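Local structure of protein (glyceraldehyde 3-phosphate dehydrogenase) (Sulfolobus solfataricus, 1B7G) at residues Ser78-Asp83 against Asp310-Ser315; Pro95-Leu100 against Ala104-Gly109; Phe119-Asn124 against Asp323-Thr328; Leu144-Cys149 against Glu301-Pro306. The protein oxidises D-glyceraldehyde 3-phosphate with phosphate to 1,3-bisphosphoglycerate in glycolysis, using NADP in marked preference to NAD as the cofactor. The protein carries 1 engineered substitution. One frame throughout, in Å; residues are numbered along the deposited sequence.

In the fold
Contacts 1 and 2, with centres about 10 Å apart, both reach the parallel nucleotide-binding sheet, in which strands 80-83 and 103-106 are neighbours; contact 2 closes locally, while contact 1 brings helix 304-315 back from far along the chain. That helix also enters contact 4, about 18 Å from contact 1 by centres. It is followed by helix 321-331, which forms contact 3 with the helix beginning near A121. Contacts 3 and 4 have centres about 11 Å apart and are joined by the C123-C149 disulfide. Along the chain, contact 2 is nested within contact 1, contact 4 within both contacts 1 and 3, and contacts 1 and 3 cross. The C-terminal helices thus tie the cofactor-binding sheet to the helix carrying C139.

Contact 1 (Ser78-Asp83 against Asp310-Ser315); sequences SDIVVD and DAIRAS
V82 overlaps the end of I312, its CG2 lying 3.6 Å from I312 CD1, with the two side chains crossing at about a right angle. I312 reaches this spot because its CG1 stands anti to the carbonyl carbon (chi1 -74°), which sends CD1 toward the strand while CG2 takes the other branch. That second branch faces I80: the two CG2 methyls are 4.3 Å apart. I80 is drawn out fully, and its CD1 runs in against the helix backbone, 4.1 Å from I312 CA. The same methyl comes 3.8 Å from S315 OG, about one helical turn further on, so that I80 is set against both I312 and S315. The hydroxyl of S315 is held by the carbonyl of K131, and its approach to I80 is only packing.

The axes of strand 80-83 and of helix segment 310-315 come within 10.0 Å at 145°, roughly antiparallel. I80 points at the helix and V81 away from it, so the helix lies on one face of the parallel sheet, which belongs to the Rossmann-type nucleotide-binding domain. I105 of the adjacent strand touches A311 and I312 and extends the same surface.

All four touching residues are buried, and the contacts are of van der Waals kind. Between these two segments the fit therefore rests on shape and the exclusion of water, while polar bonds to other parts, such as S315 to K131, also hold the helix.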
# COMPACT_ATOMS: atom_id res chain seq x y z
N SER A 78 26.04 -19.11 4.66
CA SER A 78 25.64 -18.81 3.27
C SER A 78 26.80 -19.06 2.33
O SER A 78 27.95 -19.27 2.75
CB SER A 78 25.22 -17.32 3.24
OG SER A 78 26.36 -16.53 3.56
N ASP A 79 26.51 -19.16 1.06
CA ASP A 79 27.42 -19.12 -0.04
C ASP A 79 27.65 -17.64 -0.46
O ASP A 79 28.62 -17.37 -1.19
CB ASP A 79 26.79 -19.82 -1.25
CG ASP A 79 26.59 -21.32 -0.97
OD1 ASP A 79 27.46 -21.92 -0.31
OD2 ASP A 79 25.57 -21.87 -1.41
N ILE A 80 26.75 -16.73 -0.12
CA ILE A 80 26.87 -15.30 -0.51
C ILE A 80 25.93 -14.44 0.33
O ILE A 80 24.82 -14.85 0.69
CB ILE A 80 26.53 -15.08 -1.99
CG1 ILE A 80 26.68 -13.60 -2.44
CG2 ILE A 80 25.09 -15.51 -2.26
CD1 ILE A 80 26.77 -13.48 -3.98
N VAL A 81 26.38 -13.22 0.69
CA VAL A 81 25.55 -12.38 1.53
C VAL A 81 25.03 -11.14 0.75
O VAL A 81 25.85 -10.57 0.01
CB VAL A 81 26.35 -11.84 2.72
CG1 VAL A 81 25.45 -11.02 3.65
CG2 VAL A 81 27.04 -12.96 3.51
N VAL A 82 23.76 -10.84 0.85
CA VAL A 82 23.17 -9.61 0.35
C VAL A 82 23.13 -8.61 1.53
O VAL A 82 22.38 -8.76 2.50
CB VAL A 82 21.77 -9.67 -0.24
CG1 VAL A 82 21.35 -8.28 -0.78
CG2 VAL A 82 21.68 -10.65 -1.41
N ASP A 83 24.05 -7.65 1.49
CA ASP A 83 24.14 -6.67 2.58
C ASP A 83 23.21 -5.50 2.28
O ASP A 83 23.40 -4.83 1.26
CB ASP A 83 25.58 -6.20 2.76
CG ASP A 83 25.77 -5.24 3.92
OD1 ASP A 83 25.02 -4.24 4.05
OD2 ASP A 83 26.72 -5.45 4.70
N ASP A 310 20.09 -10.35 -9.73
CA ASP A 310 21.06 -10.55 -10.82
C ASP A 310 22.48 -10.47 -10.35
O ASP A 310 23.37 -11.20 -10.85
CB ASP A 310 20.79 -9.55 -11.95
CG ASP A 310 19.46 -9.78 -12.61
OD1 ASP A 310 19.10 -10.98 -12.77
OD2 ASP A 310 18.77 -8.81 -13.00
N ALA A 311 22.77 -9.57 -9.40
CA ALA A 311 24.09 -9.39 -8.87
C ALA A 311 24.56 -10.72 -8.24
O ALA A 311 25.76 -11.02 -8.32
CB ALA A 311 24.23 -8.25 -7.87
N ILE A 312 23.67 -11.40 -7.54
CA ILE A 312 24.03 -12.70 -6.96
C ILE A 312 24.49 -13.62 -8.10
O ILE A 312 25.56 -14.20 -8.05
CB ILE A 312 22.85 -13.35 -6.22
CG1 ILE A 312 22.60 -12.62 -4.89
CG2 ILE A 312 23.11 -14.83 -5.98
CD1 ILE A 312 21.21 -12.79 -4.30
N ARG A 313 23.73 -13.67 -9.17
CA ARG A 313 24.07 -14.53 -10.29
C ARG A 313 25.37 -14.14 -10.95
O ARG A 313 26.17 -15.04 -11.26
CB ARG A 313 22.91 -14.61 -11.29
CG ARG A 313 21.67 -15.20 -10.65
CD ARG A 313 20.93 -16.15 -11.59
NE ARG A 313 19.71 -16.64 -10.95
CZ ARG A 313 18.55 -15.99 -10.91
NH1 ARG A 313 18.40 -14.78 -11.49
NH2 ARG A 313 17.55 -16.58 -10.26
N ALA A 314 25.66 -12.83 -11.12
CA ALA A 314 26.91 -12.40 -11.68
C ALA A 314 28.11 -12.80 -10.82
O ALA A 314 29.07 -13.43 -11.26
CB ALA A 314 26.96 -10.89 -11.88
N SER A 315 28.08 -12.41 -9.56
CA SER A 315 29.13 -12.70 -8.61
C SER A 315 29.47 -14.20 -8.59
O SER A 315 30.64 -14.56 -8.57
CB SER A 315 28.66 -12.31 -7.22
OG SER A 315 29.64 -12.38 -6.23

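Contact 2 (Pro95-Leu100 against Ala104-Gly109); sequences PIYLQL and AIFQGG
The aromatic rings of Y97 and F106 leave their backbones by the same first torsion, each with CG anti to the carbonyl carbon, chi1 -50° for Y97 and -58° for F106. Coming from opposite directions, the side chains slide past each other until Y97 CE2 is 3.7 Å from F106 CE2. This F106 atom lies at the edge of the tyrosine ring, close to its plane. The ring planes are inclined at 46° with centroids 5.9 Å apart. A104 adds its methyl, CB standing 3.5 Å from Y97 CD2 and 3.8 Å from Y97 CE2. In this way helix 89-99 packs on strand 103-106, which follows it, inside the beta-alpha-beta unit that starts with strand 80-83 of the Rossmann-type domain. The helix lies on the sheet face reached by V81, and Y133 also covers Y97 and A104. At the far end of the ring, Y97 OH is hydrogen-bonded to D83 OD2 and N7 ND2, so the hydroxyl is tied to two further strands of the sheet. Cutting Y97 back to alanine is likely to open a gap beside A104 and F106 and leave D83 OD2 without this hydroxyl. G109, probably part of the NAD site, follows in the loop beyond F106.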
# COMPACT_ATOMS: atom_id res chain seq x y z
N PRO A 95 35.16 -6.27 6.10
CA PRO A 95 36.25 -7.08 6.64
C PRO A 95 35.77 -8.42 7.19
O PRO A 95 36.47 -9.44 7.04
CB PRO A 95 36.87 -6.22 7.73
CG PRO A 95 35.87 -5.16 8.04
CD PRO A 95 35.07 -4.94 6.79
N ILE A 96 34.59 -8.50 7.80
CA ILE A 96 34.05 -9.77 8.28
C ILE A 96 33.75 -10.74 7.16
O ILE A 96 34.19 -11.90 7.15
CB ILE A 96 32.83 -9.50 9.18
CG1 ILE A 96 33.29 -8.69 10.40
CG2 ILE A 96 32.15 -10.78 9.62
CD1 ILE A 96 32.23 -7.93 11.13
N TYR A 97 33.10 -10.29 6.08
CA TYR A 97 32.89 -11.17 4.93
C TYR A 97 34.22 -11.65 4.33
O TYR A 97 34.33 -12.76 3.82
CB TYR A 97 32.05 -10.52 3.85
CG TYR A 97 30.76 -9.86 4.26
CD1 TYR A 97 29.92 -10.40 5.22
CD2 TYR A 97 30.37 -8.67 3.65
CE1 TYR A 97 28.72 -9.80 5.57
CE2 TYR A 97 29.17 -8.06 3.98
CZ TYR A 97 28.35 -8.61 4.94
OH TYR A 97 27.19 -7.99 5.32
N LEU A 98 35.24 -10.80 4.33
CA LEU A 98 36.53 -11.20 3.77
C LEU A 98 37.20 -12.29 4.61
O LEU A 98 37.81 -13.22 4.06
CB LEU A 98 37.49 -10.01 3.71
CG LEU A 98 37.37 -9.12 2.47
CD1 LEU A 98 38.06 -7.79 2.73
CD2 LEU A 98 37.91 -9.84 1.25
N GLN A 99 37.17 -12.09 5.92
CA GLN A 99 37.82 -13.03 6.84
C GLN A 99 37.07 -14.36 6.89
O GLN A 99 37.65 -15.43 7.01
CB GLN A 99 37.96 -12.44 8.24
CG GLN A 99 36.67 -12.41 9.02
CD GLN A 99 36.88 -12.34 10.52
OE1 GLN A 99 37.00 -11.24 11.09
NE2 GLN A 99 36.92 -13.50 11.17
N LEU A 100 35.75 -14.28 6.69
CA LEU A 100 34.90 -15.46 6.65
C LEU A 100 34.75 -15.95 5.22
O LEU A 100 33.99 -16.88 4.94
CB LEU A 100 33.57 -15.22 7.33
CG LEU A 100 33.62 -14.82 8.81
CD1 LEU A 100 32.24 -14.47 9.33
CD2 LEU A 100 34.23 -15.97 9.61
N ALA A 104 29.90 -10.97 -1.39
CA ALA A 104 28.85 -10.09 -0.88
C ALA A 104 28.37 -9.01 -1.87
O ALA A 104 29.15 -8.50 -2.67
CB ALA A 104 29.26 -9.44 0.40
N ILE A 105 27.08 -8.70 -1.77
CA ILE A 105 26.45 -7.68 -2.61
C ILE A 105 26.13 -6.47 -1.72
O ILE A 105 25.45 -6.67 -0.69
CB ILE A 105 25.12 -8.15 -3.21
CG1 ILE A 105 25.17 -9.55 -3.84
CG2 ILE A 105 24.61 -7.15 -4.24
CD1 ILE A 105 26.17 -9.68 -4.96
N PHE A 106 26.59 -5.27 -2.09
CA PHE A 106 26.28 -4.12 -1.19
C PHE A 106 25.32 -3.14 -1.85
O PHE A 106 25.09 -3.20 -3.05
CB PHE A 106 27.51 -3.41 -0.70
CG PHE A 106 28.56 -4.15 0.07
CD1 PHE A 106 29.56 -4.84 -0.61
CD2 PHE A 106 28.60 -4.14 1.44
CE1 PHE A 106 30.56 -5.48 0.08
CE2 PHE A 106 29.56 -4.82 2.14
CZ PHE A 106 30.57 -5.47 1.45
N GLN A 107 24.72 -2.25 -1.05
CA GLN A 107 23.74 -1.30 -1.58
C GLN A 107 24.39 0.02 -1.95
O GLN A 107 25.51 0.30 -1.50
CB GLN A 107 22.54 -1.14 -0.65
CG GLN A 107 21.89 -2.52 -0.35
CD GLN A 107 21.72 -3.36 -1.58
OE1 GLN A 107 21.12 -2.93 -2.57
NE2 GLN A 107 22.25 -4.61 -1.57
N GLY A 108 23.74 0.83 -2.76
CA GLY A 108 24.27 2.06 -3.28
C GLY A 108 24.73 3.16 -2.37
O GLY A 108 25.41 4.11 -2.80
N GLY A 109 24.39 3.12 -1.10
CA GLY A 109 24.71 4.09 -0.08
C GLY A 109 26.14 3.93 0.42
O GLY A 109 26.67 4.80 1.11

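Contact 3 (Phe119-Asn124 against Asp323-Thr328); sequences FSALCN and DSMRIT
M325 reaches from its helix toward A121 and L122. Its CB points at them, and CG, anti to the carbonyl carbon (chi1 -74°), lies 4.0 Å from A121 CB. The next atom carries most of the contact: SD is 3.8 Å from A121 CB and equally 3.8 Å from A121 O, while L122 CD1 meets it at 3.9 Å. The chain then bends at chi3 (-63°), which turns the terminal CE. The leucine and methionine cross obliquely, so that one branch of L122, CD1, rests at the sulfur.

The segment 119-124 is held in its turn by its own bonds. S120 O accepts from the amides of both C123 and N124, and N124 OD1 returns the link by taking S120 N at 3.2 Å, nearly straight (168°). C123 is further tied to C149 by a disulfide, which fastens this turn to helix 139-152. On the other helix, R326 NH1 forms a salt bridge with D323 OD1, about one turn back.

D310 of helix 304-315 packs against both A121 and M325, and its OD1 is hydrogen-bonded to S324 and T328, while OD2 makes a salt bridge with R245. The methionine-alanine-leucine contact is thus dispersive and lies beside a charged group whose polar partners are supplied by other residues; the sulfur meets A121 and L122 by van der Waals contact alone.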
# COMPACT_ATOMS: atom_id res chain seq x y z
N PHE A 119 27.29 -2.01 -10.01
CA PHE A 119 26.50 -2.79 -10.94
C PHE A 119 25.11 -2.26 -11.20
O PHE A 119 24.40 -1.80 -10.33
CB PHE A 119 26.30 -4.18 -10.19
CG PHE A 119 25.39 -5.19 -10.81
CD1 PHE A 119 24.03 -5.20 -10.62
CD2 PHE A 119 25.94 -6.26 -11.52
CE1 PHE A 119 23.21 -6.16 -11.16
CE2 PHE A 119 25.13 -7.24 -12.10
CZ PHE A 119 23.76 -7.21 -11.91
N SER A 120 24.61 -2.52 -12.38
CA SER A 120 23.25 -2.41 -12.79
C SER A 120 23.05 -3.44 -13.91
O SER A 120 23.78 -3.28 -14.89
CB SER A 120 22.87 -1.00 -13.27
OG SER A 120 21.44 -0.85 -13.18
N ALA A 121 22.13 -4.37 -13.80
CA ALA A 121 22.00 -5.49 -14.71
C ALA A 121 21.79 -5.14 -16.16
O ALA A 121 22.32 -5.82 -17.04
CB ALA A 121 20.92 -6.50 -14.29
N LEU A 122 21.06 -4.09 -16.50
CA LEU A 122 20.89 -3.67 -17.87
C LEU A 122 22.17 -3.06 -18.43
O LEU A 122 22.13 -2.71 -19.62
CB LEU A 122 19.73 -2.68 -18.01
CG LEU A 122 18.34 -3.25 -18.24
CD1 LEU A 122 17.91 -4.11 -17.06
CD2 LEU A 122 17.31 -2.17 -18.51
N CYS A 123 23.23 -2.84 -17.67
CA CYS A 123 24.40 -2.23 -18.23
C CYS A 123 25.70 -3.05 -18.18
O CYS A 123 26.40 -2.99 -19.18
CB CYS A 123 24.78 -0.86 -17.59
SG CYS A 123 23.41 0.33 -17.61
N ASN A 124 26.08 -3.65 -17.06
CA ASN A 124 27.40 -4.27 -16.99
C ASN A 124 27.45 -5.56 -16.21
O ASN A 124 28.42 -5.85 -15.48
CB ASN A 124 28.38 -3.22 -16.39
CG ASN A 124 28.10 -2.99 -14.92
OD1 ASN A 124 26.96 -3.22 -14.48
ND2 ASN A 124 29.11 -2.63 -14.15
N ASP A 323 20.04 -14.95 -19.34
CA ASP A 323 19.36 -16.00 -18.57
C ASP A 323 18.93 -15.50 -17.19
O ASP A 323 17.83 -15.82 -16.72
CB ASP A 323 20.29 -17.21 -18.39
CG ASP A 323 20.37 -18.03 -19.67
OD1 ASP A 323 19.50 -17.89 -20.56
OD2 ASP A 323 21.31 -18.82 -19.81
N SER A 324 19.84 -14.86 -16.46
CA SER A 324 19.55 -14.36 -15.11
C SER A 324 18.40 -13.34 -15.15
O SER A 324 17.35 -13.52 -14.54
CB SER A 324 20.75 -13.66 -14.48
OG SER A 324 20.52 -13.28 -13.14
N MET A 325 18.51 -12.37 -16.05
CA MET A 325 17.44 -11.35 -16.09
C MET A 325 16.11 -11.97 -16.45
O MET A 325 15.07 -11.57 -15.92
CB MET A 325 17.85 -10.19 -16.95
CG MET A 325 18.91 -9.26 -16.31
SD MET A 325 19.07 -7.79 -17.36
CE MET A 325 19.65 -8.49 -18.88
N ARG A 326 16.10 -13.02 -17.29
CA ARG A 326 14.81 -13.63 -17.62
C ARG A 326 14.20 -14.30 -16.40
O ARG A 326 12.99 -14.12 -16.16
CB ARG A 326 14.90 -14.55 -18.84
CG ARG A 326 13.76 -15.55 -18.94
CD ARG A 326 14.02 -16.66 -19.96
NE ARG A 326 14.68 -16.11 -21.14
CZ ARG A 326 15.94 -16.31 -21.50
NH1 ARG A 326 16.75 -17.11 -20.81
NH2 ARG A 326 16.40 -15.68 -22.59
N ILE A 327 14.96 -14.98 -15.57
CA ILE A 327 14.41 -15.66 -14.39
C ILE A 327 13.99 -14.63 -13.33
O ILE A 327 12.93 -14.72 -12.73
CB ILE A 327 15.38 -16.69 -13.82
CG1 ILE A 327 15.47 -17.86 -14.85
CG2 ILE A 327 14.97 -17.21 -12.48
CD1 ILE A 327 16.74 -18.67 -14.73
N THR A 328 14.87 -13.66 -13.11
CA THR A 328 14.57 -12.58 -12.16
C THR A 328 13.27 -11.91 -12.60
O THR A 328 12.34 -11.88 -11.81
CB THR A 328 15.69 -11.58 -12.13
OG1 THR A 328 16.87 -12.27 -11.68
CG2 THR A 328 15.39 -10.42 -11.16

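Contact 4 (Leu144-Cys149 against Glu301-Pro306); sequences LLRTIC and ESIVVP
Helix segment 144-149 and the turn of 301-306 that leads into helix 304-315 keep their backbones well apart, R146 and I303 being nearest with CA atoms 10.6 Å from each other, so a long side chain has to span the distance. R146 does so with its chain extended from CG to NE. I303 comes from the opposite direction and lays its side chain over one face of the guanidinium: I303 CG1 is 3.7 Å from R146 CZ and 3.6 Å from R146 NH1. Its CD1 sits above the same face, displaced toward the rim, 3.7 Å from R146 NH1. I303 CG1 reaches there because it stands anti to the backbone N (chi1 -180°). P306 CG approaches R146 NH2 obliquely at 4.0 Å.

R146 NH2 also gives a weak hydrogen bond to I303 O, 2.9 Å long but bent to 125° at the hydrogen. The stronger polar partner of NH2 is E307, the residue after P306, in a salt bridge; NH1 serves the carbonyls of P276 and R245. NH1 and NH2 are both held, and E307 probably compensates the charge of the buried group. A leucine in place of R146 would probably strand E307 without this counter-charge and leave the carbonyls of P276 and R245 short of a donor.

I303 also packs on C139, T142 and A143. The contact therefore ties the start of helix 304-315 to the active-site helix of the glyceraldehyde-3-phosphate dehydrogenase fold, whose first residue is the probable nucleophile, C139.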
# COMPACT_ATOMS: atom_id res chain seq x y z
N LEU A 144 18.60 5.96 -13.46
CA LEU A 144 19.33 6.71 -14.52
C LEU A 144 20.08 5.73 -15.45
O LEU A 144 20.05 5.88 -16.66
CB LEU A 144 20.30 7.65 -13.84
CG LEU A 144 19.82 9.01 -13.29
CD1 LEU A 144 20.83 9.49 -12.27
CD2 LEU A 144 19.69 10.03 -14.42
N LEU A 145 20.74 4.71 -14.90
CA LEU A 145 21.44 3.71 -15.70
C LEU A 145 20.54 2.89 -16.60
O LEU A 145 20.87 2.74 -17.78
CB LEU A 145 22.28 2.77 -14.81
CG LEU A 145 23.49 3.51 -14.20
CD1 LEU A 145 24.12 2.69 -13.09
CD2 LEU A 145 24.45 3.86 -15.34
N ARG A 146 19.38 2.45 -16.12
CA ARG A 146 18.48 1.69 -16.97
C ARG A 146 18.04 2.57 -18.16
O ARG A 146 17.87 2.05 -19.24
CB ARG A 146 17.23 1.17 -16.29
CG ARG A 146 17.54 0.23 -15.10
CD ARG A 146 16.15 -0.36 -14.71
NE ARG A 146 16.32 -1.26 -13.57
CZ ARG A 146 15.35 -1.47 -12.67
NH1 ARG A 146 14.15 -0.90 -12.83
NH2 ARG A 146 15.61 -2.28 -11.66
N THR A 147 17.72 3.83 -17.86
CA THR A 147 17.26 4.72 -18.94
C THR A 147 18.41 5.00 -19.91
O THR A 147 18.18 4.84 -21.10
CB THR A 147 16.73 6.05 -18.33
OG1 THR A 147 15.74 5.70 -17.34
CG2 THR A 147 16.19 6.95 -19.40
N ILE A 148 19.59 5.31 -19.45
CA ILE A 148 20.75 5.61 -20.31
C ILE A 148 21.22 4.39 -21.11
O ILE A 148 21.41 4.47 -22.34
CB ILE A 148 21.93 6.15 -19.49
CG1 ILE A 148 21.67 7.45 -18.73
CG2 ILE A 148 23.14 6.33 -20.42
CD1 ILE A 148 22.73 7.75 -17.68
N CYS A 149 21.38 3.23 -20.48
CA CYS A 149 21.81 2.03 -21.27
C CYS A 149 20.77 1.58 -22.25
O CYS A 149 21.10 1.33 -23.44
CB CYS A 149 22.31 0.93 -20.36
SG CYS A 149 23.70 1.36 -19.34
N GLU A 301 11.39 2.00 -2.81
CA GLU A 301 11.42 0.81 -1.94
C GLU A 301 11.77 -0.47 -2.70
O GLU A 301 12.21 -1.43 -2.05
CB GLU A 301 10.05 0.66 -1.28
CG GLU A 301 9.74 1.84 -0.31
CD GLU A 301 8.29 1.64 0.20
OE1 GLU A 301 7.35 1.73 -0.62
OE2 GLU A 301 8.14 1.34 1.38
N SER A 302 11.54 -0.50 -3.99
CA SER A 302 11.71 -1.74 -4.74
C SER A 302 12.59 -1.74 -5.97
O SER A 302 12.86 -2.87 -6.46
CB SER A 302 10.31 -2.19 -5.17
OG SER A 302 9.71 -1.37 -6.13
N ILE A 303 12.95 -0.63 -6.58
CA ILE A 303 13.71 -0.66 -7.81
C ILE A 303 14.97 -1.50 -7.78
O ILE A 303 15.19 -2.24 -8.76
CB ILE A 303 14.03 0.76 -8.34
CG1 ILE A 303 14.83 0.62 -9.66
CG2 ILE A 303 14.78 1.56 -7.26
CD1 ILE A 303 14.86 1.92 -10.49
N VAL A 304 15.69 -1.58 -6.66
CA VAL A 304 16.93 -2.35 -6.65
C VAL A 304 16.73 -3.83 -6.33
O VAL A 304 17.73 -4.57 -6.38
CB VAL A 304 18.04 -1.78 -5.78
CG1 VAL A 304 18.46 -0.39 -6.26
CG2 VAL A 304 17.74 -1.75 -4.29
N VAL A 305 15.55 -4.27 -5.99
CA VAL A 305 15.33 -5.69 -5.68
C VAL A 305 15.74 -6.63 -6.79
O VAL A 305 16.64 -7.45 -6.53
CB VAL A 305 13.87 -5.88 -5.20
CG1 VAL A 305 13.50 -7.34 -4.96
CG2 VAL A 305 13.76 -5.09 -3.88
N PRO A 306 15.25 -6.54 -8.02
CA PRO A 306 15.67 -7.38 -9.11
C PRO A 306 17.16 -7.25 -9.41
O PRO A 306 17.83 -8.28 -9.67
CB PRO A 306 14.77 -7.05 -10.28
CG PRO A 306 14.29 -5.66 -9.97
CD PRO A 306 14.26 -5.53 -8.47